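Local coordinates for heme oxygenase (Leptospira interrogans, PDB 5KZL), which probably degrades heme by oxidative cleavage of the porphyrin ring, yielding biliverdin, carbon monoxide and ferrous iron, at residues N152-E155 / G156-I159. The protein carries 1 engineered substitution. Residues are numbered along the deposited sequence; the frame is centred on the assembly and turned at random.
Sequences NLPE and GKGI
Leu153 and Ile159 meet on the inner side of the chain reversal, their side chains running antiparallel alongside one another with Leu153 CD1 3.7 Å from Ile159 CG2. The same leucine methyl, Leu153 CD1, also touches a backbone carbonyl, 3.5 Å from Lys157 O. Leu153 CG stands beside its own backbone N (chi1 -64°), and the extended chi2 carries CD1 on to Ile159. Leu153 also rests on Phe91 and Phe92 of helix 82-93, and Phe91 touches Pro154 and Lys157 as well. Between helix 125-151 and helix 170-183 the chain turns back through a type II beta turn, Pro154 to Lys157, with Gly156 at its third position in the positive-phi conformation usual there. Its closing bond, Lys157 N to Pro154 O, is 3.2 Å long and fairly straight (161°), though the donor sits above the carbonyl plane. A water bridges two carbonyls, donating to Pro154 O at 2.9 Å and to Lys157 O at 2.8 Å. Gly158 and Ile159 are buried, whereas the turn residues are exposed and pack more loosely: the lysine chain runs roughly perpendicular to the proline ring, Pro154 CG 4.1 Å from Lys157 CB, and its amino end leads away. Glu155, bent at chi2 (60°), folds back so that a second water donates to OE2 and weakly accepts from Gly156 N.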
loop_
_atom_site.group_PDB
_atom_site.type_symbol
_atom_site.label_atom_id
_atom_site.label_comp_id
_atom_site.label_asym_id
_atom_site.label_seq_id
_atom_site.Cartn_x
_atom_site.Cartn_y
_atom_site.Cartn_z
ATOM N N ASN A 152 14.561 -9.980 14.550
ATOM C CA ASN A 152 15.896 -10.565 14.453
ATOM C C ASN A 152 15.949 -11.481 13.225
ATOM O O ASN A 152 16.315 -12.661 13.309
ATOM C CB ASN A 152 16.302 -11.290 15.766
ATOM C CG ASN A 152 17.784 -11.549 15.844
ATOM O OD1 ASN A 152 18.565 -11.137 14.980
ATOM N ND2 ASN A 152 18.197 -12.291 16.851
ATOM N N LEU A 153 15.522 -10.938 12.069
ATOM C CA LEU A 153 15.431 -11.711 10.840
ATOM C C LEU A 153 16.772 -12.091 10.240
ATOM O O LEU A 153 17.701 -11.284 10.297
ATOM C CB LEU A 153 14.615 -10.941 9.778
ATOM C CG LEU A 153 13.134 -10.665 10.079
ATOM C CD1 LEU A 153 12.500 -9.872 8.948
ATOM C CD2 LEU A 153 12.354 -11.971 10.293
ATOM N N PRO A 154 16.864 -13.266 9.562
ATOM C CA PRO A 154 18.110 -13.585 8.831
ATOM C C PRO A 154 18.314 -12.570 7.702
ATOM O O PRO A 154 17.344 -11.963 7.220
ATOM C CB PRO A 154 17.849 -14.973 8.231
ATOM C CG PRO A 154 16.580 -15.457 8.829
ATOM C CD PRO A 154 15.822 -14.293 9.354
ATOM N N GLU A 155 19.570 -12.390 7.284
ATOM C CA GLU A 155 19.967 -11.501 6.200
ATOM C C GLU A 155 19.181 -11.809 4.927
ATOM O O GLU A 155 19.158 -12.953 4.482
ATOM C CB GLU A 155 21.485 -11.654 5.949
ATOM C CG GLU A 155 22.071 -10.632 4.987
ATOM C CD GLU A 155 21.935 -9.179 5.395
ATOM O OE1 GLU A 155 22.323 -8.832 6.535
ATOM O OE2 GLU A 155 21.449 -8.385 4.561
ATOM N N GLY A 156 18.495 -10.792 4.407
ATOM C CA GLY A 156 17.709 -10.867 3.177
ATOM C C GLY A 156 16.436 -11.692 3.189
ATOM O O GLY A 156 15.866 -11.948 2.128
ATOM N N LYS A 157 15.957 -12.101 4.369
ATOM C CA LYS A 157 14.734 -12.907 4.489
ATOM C C LYS A 157 13.593 -12.140 5.163
ATOM O O LYS A 157 13.834 -11.288 6.019
ATOM C CB LYS A 157 15.008 -14.215 5.258
ATOM C CG LYS A 157 15.982 -15.185 4.568
ATOM C CD LYS A 157 15.259 -16.189 3.672
ATOM C CE LYS A 157 15.909 -17.554 3.669
ATOM N NZ LYS A 157 17.049 -17.624 2.724
ATOM N N GLY A 158 12.369 -12.458 4.742
ATOM C CA GLY A 158 11.123 -11.932 5.291
ATOM C C GLY A 158 10.878 -10.448 5.143
ATOM O O GLY A 158 10.063 -9.905 5.880
ATOM N N ILE A 159 11.558 -9.784 4.195
ATOM C CA ILE A 159 11.411 -8.336 3.969
ATOM C C ILE A 159 11.194 -8.015 2.492
ATOM O O ILE A 159 11.379 -6.857 2.123
ATOM C CB ILE A 159 12.646 -7.551 4.517
ATOM C CG1 ILE A 159 13.979 -8.093 3.886
ATOM C CG2 ILE A 159 12.664 -7.526 6.048
ATOM C CD1 ILE A 159 15.147 -7.148 3.906
HETATM O O HOH W 1 15.819 -9.545 6.804
HETATM O O HOH W 2 18.842 -7.520 4.187
#